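Local structure of tail fiber protein (Acinetobacter phage AM24, 5W5P) at residues S488-T493 with T533-A538; V537-T542 with Y578-S583. The protein is a trimeric tailspike that probably recognises, and may degrade, the capsular polysaccharide of its host, Acinetobacter baumannii. All coordinates share one frame; numbering follows the deposited sequence.

Interaction 1 of 2, residues S488-T493 with T533-A538; sequences SSRACT and TDVYVA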
ATOM      1  N   SER A 488      39.286  -1.581  11.039  1.00 52.49           N
ATOM      2  CA  SER A 488      38.581  -2.858  11.048  1.00 54.11           C
ATOM      3  C   SER A 488      37.598  -3.011   9.892  1.00 51.97           C
ATOM      4  O   SER A 488      37.164  -4.134   9.620  1.00 47.26           O
ATOM      5  CB  SER A 488      37.850  -3.039  12.378  1.00 54.60           C
ATOM      6  OG  SER A 488      37.058  -1.904  12.683  1.00 56.55           O
ATOM      7  N   SER A 489      37.246  -1.927   9.201  1.00 52.48           N
ATOM      8  CA  SER A 489      36.316  -2.003   8.083  1.00 51.31           C
ATOM      9  C   SER A 489      36.983  -2.329   6.754  1.00 52.45           C
ATOM     10  O   SER A 489      36.274  -2.608   5.782  1.00 51.22           O
ATOM     11  CB  SER A 489      35.550  -0.683   7.928  1.00 47.39           C
ATOM     12  OG  SER A 489      35.242  -0.118   9.184  1.00 49.95           O
ATOM     13  N   ARG A 490      38.315  -2.307   6.683  1.00 50.61           N
ATOM     14  CA  ARG A 490      38.982  -2.330   5.385  1.00 47.06           C
ATOM     15  C   ARG A 490      39.114  -3.741   4.822  1.00 45.36           C
ATOM     16  O   ARG A 490      38.774  -3.982   3.660  1.00 45.86           O
ATOM     17  CB  ARG A 490      40.353  -1.667   5.496  1.00 45.80           C
ATOM     18  CG  ARG A 490      40.300  -0.259   6.060  1.00 46.08           C
ATOM     19  CD  ARG A 490      41.459   0.586   5.574  1.00 45.74           C
ATOM     20  NE  ARG A 490      41.384   1.947   6.095  1.00 47.71           N
ATOM     21  CZ  ARG A 490      42.207   2.440   7.018  1.00 50.55           C
ATOM     22  NH1 ARG A 490      43.172   1.682   7.524  1.00 47.89           N
ATOM     23  NH2 ARG A 490      42.063   3.690   7.436  1.00 47.49           N
ATOM     24  N   ALA A 491      39.602  -4.680   5.630  1.00 44.89           N
ATOM     25  CA  ALA A 491      39.957  -6.003   5.129  1.00 44.88           C
ATOM     26  C   ALA A 491      38.740  -6.736   4.571  1.00 43.65           C
ATOM     27  O   ALA A 491      37.606  -6.544   5.019  1.00 41.84           O
ATOM     28  CB  ALA A 491      40.602  -6.838   6.236  1.00 42.17           C
ATOM     29  N   CYS A 492      38.992  -7.590   3.584  1.00 41.45           N
ATOM     30  CA  CYS A 492      37.955  -8.413   2.977  1.00 40.89           C
ATOM     31  C   CYS A 492      38.627  -9.478   2.123  1.00 44.82           C
ATOM     32  O   CYS A 492      39.835  -9.438   1.875  1.00 51.28           O
ATOM     33  CB  CYS A 492      36.983  -7.576   2.141  1.00 42.78           C
ATOM     34  SG  CYS A 492      37.758  -6.679   0.774  1.00 47.91           S
ATOM     35  N   THR A 493      37.825 -10.447   1.693  1.00 42.74           N
ATOM     36  CA  THR A 493      38.233 -11.440   0.714  1.00 40.81           C
ATOM     37  C   THR A 493      37.204 -11.462  -0.407  1.00 42.00           C
ATOM     38  O   THR A 493      36.099 -10.926  -0.267  1.00 42.89           O
ATOM     39  CB  THR A 493      38.384 -12.833   1.338  1.00 41.52           C
ATOM     40  OG1 THR A 493      37.167 -13.210   1.995  1.00 38.61           O
ATOM     41  CG2 THR A 493      39.520 -12.829   2.345  1.00 41.09           C
ATOM     42  N   THR A 533      47.481   3.684   5.573  1.00 59.40           N
ATOM     43  CA  THR A 533      46.191   3.454   4.935  1.00 57.56           C
ATOM     44  C   THR A 533      46.269   2.448   3.795  1.00 57.02           C
ATOM     45  O   THR A 533      45.227   1.943   3.366  1.00 56.22           O
ATOM     46  CB  THR A 533      45.615   4.763   4.394  1.00 56.61           C
ATOM     47  OG1 THR A 533      46.487   5.288   3.384  1.00 54.11           O
ATOM     48  CG2 THR A 533      45.445   5.783   5.509  1.00 58.45           C
ATOM     49  N   ASP A 534      47.468   2.163   3.286  1.00 56.47           N
ATOM     50  CA  ASP A 534      47.606   1.207   2.196  1.00 55.44           C
ATOM     51  C   ASP A 534      47.123  -0.169   2.634  1.00 52.22           C
ATOM     52  O   ASP A 534      47.370  -0.603   3.761  1.00 55.10           O
ATOM     53  CB  ASP A 534      49.065   1.120   1.735  1.00 57.86           C
ATOM     54  CG  ASP A 534      49.622   2.458   1.273  1.00 59.48           C
ATOM     55  OD1 ASP A 534      48.828   3.352   0.916  1.00 60.57           O
ATOM     56  OD2 ASP A 534      50.861   2.612   1.263  1.00 59.30           O
ATOM     57  N   VAL A 535      46.421  -0.855   1.737  1.00 50.07           N
ATOM     58  CA  VAL A 535      45.997  -2.231   1.956  1.00 52.34           C
ATOM     59  C   VAL A 535      46.533  -3.083   0.814  1.00 55.03           C
ATOM     60  O   VAL A 535      46.583  -2.637  -0.337  1.00 58.71           O
ATOM     61  CB  VAL A 535      44.463  -2.355   2.068  1.00 48.65           C
ATOM     62  CG1 VAL A 535      43.991  -1.785   3.402  1.00 45.36           C
ATOM     63  CG2 VAL A 535      43.782  -1.664   0.896  1.00 44.93           C
ATOM     64  N   TYR A 536      46.930  -4.307   1.133  1.00 52.32           N
ATOM     65  CA  TYR A 536      47.647  -5.154   0.196  1.00 53.26           C
ATOM     66  C   TYR A 536      46.789  -6.339  -0.226  1.00 54.94           C
ATOM     67  O   TYR A 536      45.913  -6.791   0.516  1.00 54.08           O
ATOM     68  CB  TYR A 536      48.965  -5.627   0.813  1.00 50.15           C
ATOM     69  CG  TYR A 536      49.713  -4.503   1.496  1.00 53.90           C
ATOM     70  CD1 TYR A 536      50.468  -3.597   0.756  1.00 56.09           C
ATOM     71  CD2 TYR A 536      49.654  -4.334   2.875  1.00 52.77           C
ATOM     72  CE1 TYR A 536      51.151  -2.559   1.369  1.00 52.70           C
ATOM     73  CE2 TYR A 536      50.333  -3.296   3.497  1.00 51.93           C
ATOM     74  CZ  TYR A 536      51.080  -2.412   2.736  1.00 52.25           C
ATOM     75  OH  TYR A 536      51.763  -1.378   3.340  1.00 54.69           O
ATOM     76  N   VAL A 537      47.050  -6.829  -1.438  1.00 52.70           N
ATOM     77  CA  VAL A 537      46.283  -7.904  -2.049  1.00 50.32           C
ATOM     78  C   VAL A 537      47.221  -9.054  -2.384  1.00 53.26           C
ATOM     79  O   VAL A 537      48.327  -8.840  -2.893  1.00 50.22           O
ATOM     80  CB  VAL A 537      45.546  -7.423  -3.318  1.00 49.14           C
ATOM     81  CG1 VAL A 537      44.913  -8.599  -4.054  1.00 43.34           C
ATOM     82  CG2 VAL A 537      44.502  -6.371  -2.970  1.00 47.38           C
ATOM     83  N   ALA A 538      46.776 -10.274  -2.094  1.00 54.73           N
ATOM     84  CA  ALA A 538      47.401 -11.492  -2.588  1.00 49.62           C
ATOM     85  C   ALA A 538      46.368 -12.260  -3.400  1.00 49.37           C
ATOM     86  O   ALA A 538      45.245 -12.476  -2.935  1.00 53.16           O
ATOM     87  CB  ALA A 538      47.932 -12.353  -1.441  1.00 45.48           C
TER
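R490 and V535 meet through matching first torsions: in each, a gamma carbon lies beside its own backbone N and trans to the carbonyl carbon, CG of R490 at chi1 -55° and CG1 of V535 at chi1 -73°. From CG to NE the arginine then runs extended (chi3 179°), and its aliphatic part crosses V535 at about a right angle. The contact lies at one end of the C-terminal beta-sandwich domain, beyond the beta-helix, where two strands of one antiparallel sheet, 492-503 and 535-546, begin. Strand 509-523 runs between these two, pairing by backbone hydrogen bonds with C492 on one side and with Y536 and A538 on the other, so the two segments are not paired with each other; R490, in the loop leading into strand 492-503, reaches the start of strand 535-546 with its side chain. V535 uses its CG1 branch alone for R490, 4.1 Å from CD and 4.2 Å from CB, while the same side chain also rests on V521 of the intervening strand and on I481 and S482 of helix 479-483. That helix covers R490 as well, and T533 O accepts a hydrogen bond from S482 OG. Beyond CD the polar guanidinium takes over: NH2 of R490 donates a hydrogen bond to L484 O, and NE is also hydrogen-bonded, so the buried group has polar partners of its own. T533 meets this flat group obliquely, its CA 4.3 Å above the guanidinium plane and shifted toward the rim. Between T533 and R490 the contact is van der Waals only and fairly loose: NH1 of R490 stands 4.4 Å from CA of T533, and NH2 of R490 lies equally far, 4.4 Å, from the methyl CG2 of T533.

Interaction 2 of 2, residues V537-T542 with Y578-S583; sequences VAASLT and YLLKLS
Face-to-face packing of the two sheets of the C-terminal beta-sandwich joins V537-T542 to Y578-S583. The strand segments run nearly in the same direction, 13° apart, with their axes 9.6 Å from each other at closest approach. V537 and Y578 make the tightest part. CB of V537 sits over the middle of the tyrosine ring in a CH-pi contact, 3.7 Å from the centroid. With CG1 of V537 anti to the backbone N (chi1 172°), CG2 falls beside that nitrogen and touches CE1 of Y578 at 3.7 Å. Because the two side chains slide past one another in opposite directions, the phenol reaches the valine backbone: V537 N gives OH of Y578 a weak hydrogen bond of 3.2 Å. That hydroxyl also bonds NE of R573, which fixes its position further. The sheets then part slightly, and thinner apolar contacts follow, A539 CB with L580 CD2 at 4.4 Å and L541 CD2 with L582 CD2 at 4.2 Å. Strand 569-574 extends this interface, I571 packing on A539 and L569 on L541, while strand 509-523 pairs with 537-542 through the backbones of A538, S540 and T542.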
ATOM      1  N   VAL A 537      47.050  -6.829  -1.438  1.00 52.70           N
ATOM      2  CA  VAL A 537      46.283  -7.904  -2.049  1.00 50.32           C
ATOM      3  C   VAL A 537      47.221  -9.054  -2.384  1.00 53.26           C
ATOM      4  O   VAL A 537      48.327  -8.840  -2.893  1.00 50.22           O
ATOM      5  CB  VAL A 537      45.546  -7.423  -3.318  1.00 49.14           C
ATOM      6  CG1 VAL A 537      44.913  -8.599  -4.054  1.00 43.34           C
ATOM      7  CG2 VAL A 537      44.502  -6.371  -2.970  1.00 47.38           C
ATOM      8  N   ALA A 538      46.776 -10.274  -2.094  1.00 54.73           N
ATOM      9  CA  ALA A 538      47.401 -11.492  -2.588  1.00 49.62           C
ATOM     10  C   ALA A 538      46.368 -12.260  -3.400  1.00 49.37           C
ATOM     11  O   ALA A 538      45.245 -12.476  -2.935  1.00 53.16           O
ATOM     12  CB  ALA A 538      47.932 -12.353  -1.441  1.00 45.48           C
ATOM     13  N   ALA A 539      46.742 -12.654  -4.611  1.00 47.99           N
ATOM     14  CA  ALA A 539      45.858 -13.345  -5.535  1.00 46.38           C
ATOM     15  C   ALA A 539      46.368 -14.754  -5.812  1.00 46.07           C
ATOM     16  O   ALA A 539      47.564 -15.039  -5.714  1.00 46.41           O
ATOM     17  CB  ALA A 539      45.739 -12.578  -6.856  1.00 46.55           C
ATOM     18  N   SER A 540      45.443 -15.633  -6.182  1.00 45.46           N
ATOM     19  CA  SER A 540      45.797 -16.999  -6.536  1.00 44.78           C
ATOM     20  C   SER A 540      44.859 -17.481  -7.629  1.00 45.13           C
ATOM     21  O   SER A 540      43.641 -17.346  -7.504  1.00 48.08           O
ATOM     22  CB  SER A 540      45.716 -17.918  -5.317  1.00 46.10           C
ATOM     23  OG  SER A 540      46.168 -19.218  -5.631  1.00 51.84           O
ATOM     24  N   LEU A 541      45.427 -18.032  -8.697  1.00 47.65           N
ATOM     25  CA  LEU A 541      44.640 -18.586  -9.797  1.00 46.82           C
ATOM     26  C   LEU A 541      44.089 -19.937  -9.356  1.00 51.64           C
ATOM     27  O   LEU A 541      44.813 -20.936  -9.328  1.00 59.74           O
ATOM     28  CB  LEU A 541      45.495 -18.715 -11.052  1.00 44.16           C
ATOM     29  CG  LEU A 541      44.801 -19.209 -12.321  1.00 47.13           C
ATOM     30  CD1 LEU A 541      43.738 -18.215 -12.774  1.00 42.97           C
ATOM     31  CD2 LEU A 541      45.814 -19.470 -13.435  1.00 44.47           C
ATOM     32  N   THR A 542      42.803 -19.972  -9.005  1.00 46.00           N
ATOM     33  CA  THR A 542      42.175 -21.208  -8.553  1.00 46.19           C
ATOM     34  C   THR A 542      41.617 -22.043  -9.696  1.00 48.00           C
ATOM     35  O   THR A 542      41.463 -23.259  -9.544  1.00 51.46           O
ATOM     36  CB  THR A 542      41.045 -20.910  -7.561  1.00 46.74           C
ATOM     37  OG1 THR A 542      39.832 -20.621  -8.272  1.00 42.98           O
ATOM     38  CG2 THR A 542      41.407 -19.729  -6.682  1.00 52.63           C
ATOM     39  N   TYR A 578      45.789  -2.944  -8.598  1.00 53.97           N
ATOM     40  CA  TYR A 578      46.483  -4.207  -8.803  1.00 53.30           C
ATOM     41  C   TYR A 578      46.160  -4.697 -10.205  1.00 55.40           C
ATOM     42  O   TYR A 578      44.985  -4.831 -10.563  1.00 53.31           O
ATOM     43  CB  TYR A 578      46.079  -5.244  -7.751  1.00 48.07           C
ATOM     44  CG  TYR A 578      46.870  -5.124  -6.466  1.00 47.84           C
ATOM     45  CD1 TYR A 578      46.464  -4.256  -5.462  1.00 47.97           C
ATOM     46  CD2 TYR A 578      48.029  -5.870  -6.262  1.00 48.47           C
ATOM     47  CE1 TYR A 578      47.181  -4.133  -4.289  1.00 49.85           C
ATOM     48  CE2 TYR A 578      48.757  -5.751  -5.089  1.00 47.37           C
ATOM     49  CZ  TYR A 578      48.325  -4.881  -4.107  1.00 50.61           C
ATOM     50  OH  TYR A 578      49.028  -4.749  -2.932  1.00 55.47           O
ATOM     51  N   LEU A 579      47.199  -4.937 -11.000  1.00 59.31           N
ATOM     52  CA  LEU A 579      47.046  -5.482 -12.341  1.00 55.56           C
ATOM     53  C   LEU A 579      47.210  -6.994 -12.273  1.00 53.20           C
ATOM     54  O   LEU A 579      48.269  -7.487 -11.874  1.00 53.43           O
ATOM     55  CB  LEU A 579      48.075  -4.878 -13.297  1.00 55.89           C
ATOM     56  CG  LEU A 579      48.350  -3.372 -13.241  1.00 54.91           C
ATOM     57  CD1 LEU A 579      49.410  -2.999 -14.265  1.00 54.78           C
ATOM     58  CD2 LEU A 579      47.081  -2.570 -13.474  1.00 51.62           C
ATOM     59  N   LEU A 580      46.167  -7.725 -12.652  1.00 52.87           N
ATOM     60  CA  LEU A 580      46.237  -9.178 -12.732  1.00 51.48           C
ATOM     61  C   LEU A 580      46.654  -9.578 -14.142  1.00 49.93           C
ATOM     62  O   LEU A 580      46.125  -9.051 -15.127  1.00 46.62           O
ATOM     63  CB  LEU A 580      44.892  -9.805 -12.365  1.00 50.13           C
ATOM     64  CG  LEU A 580      44.458  -9.641 -10.904  1.00 46.59           C
ATOM     65  CD1 LEU A 580      43.605  -8.391 -10.733  1.00 44.38           C
ATOM     66  CD2 LEU A 580      43.710 -10.870 -10.414  1.00 43.60           C
ATOM     67  N   LYS A 581      47.617 -10.494 -14.238  1.00 51.45           N
ATOM     68  CA  LYS A 581      48.215 -10.851 -15.517  1.00 51.42           C
ATOM     69  C   LYS A 581      48.354 -12.361 -15.641  1.00 53.27           C
ATOM     70  O   LYS A 581      48.582 -13.065 -14.653  1.00 51.78           O
ATOM     71  CB  LYS A 581      49.594 -10.205 -15.696  1.00 48.27           C
ATOM     72  CG  LYS A 581      49.718  -8.790 -15.166  1.00 49.62           C
ATOM     73  CD  LYS A 581      51.164  -8.341 -15.211  1.00 55.45           C
ATOM     74  CE  LYS A 581      51.312  -6.895 -14.801  1.00 58.08           C
ATOM     75  NZ  LYS A 581      52.709  -6.436 -15.032  1.00 61.06           N
ATOM     76  N   LEU A 582      48.232 -12.848 -16.875  1.00 54.21           N
ATOM     77  CA  LEU A 582      48.414 -14.255 -17.196  1.00 51.39           C
ATOM     78  C   LEU A 582      49.535 -14.416 -18.215  1.00 52.80           C
ATOM     79  O   LEU A 582      49.718 -13.576 -19.102  1.00 54.45           O
ATOM     80  CB  LEU A 582      47.122 -14.877 -17.738  1.00 47.58           C
ATOM     81  CG  LEU A 582      45.957 -14.944 -16.751  1.00 48.32           C
ATOM     82  CD1 LEU A 582      44.684 -15.408 -17.444  1.00 44.95           C
ATOM     83  CD2 LEU A 582      46.299 -15.851 -15.576  1.00 51.44           C
ATOM     84  N   SER A 583      50.281 -15.511 -18.086  1.00 51.88           N
ATOM     85  CA  SER A 583      51.417 -15.796 -18.947  1.00 54.33           C
ATOM     86  C   SER A 583      51.026 -16.787 -20.045  1.00 55.20           C
ATOM     87  O   SER A 583      49.880 -17.239 -20.140  1.00 51.01           O
ATOM     88  CB  SER A 583      52.591 -16.325 -18.121  1.00 50.53           C
ATOM     89  OG  SER A 583      52.213 -17.470 -17.374  1.00 51.35           O
TER

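How the interactions relate
Both contacts lie in the C-terminal domain, their centres 16 Å apart, and both use strand 535-546, at whose start the shared residues V537 and A538 lie. Interaction 1 joins the loop before strand 492-503 to the start of strand 535-546, with strand 509-523 between the two strands; interaction 2 crosses the sandwich to strand 577-582 of the other sheet. Along the chain the order is 488-493, then 533-542, then 578-583. The two meet where the Y578 hydroxyl lies 3.4 Å from CA of Y536. Strand 535-546, outermost in its sheet within the chain, is thus held from inside its own domain while also lying against the second subunit of the trimer.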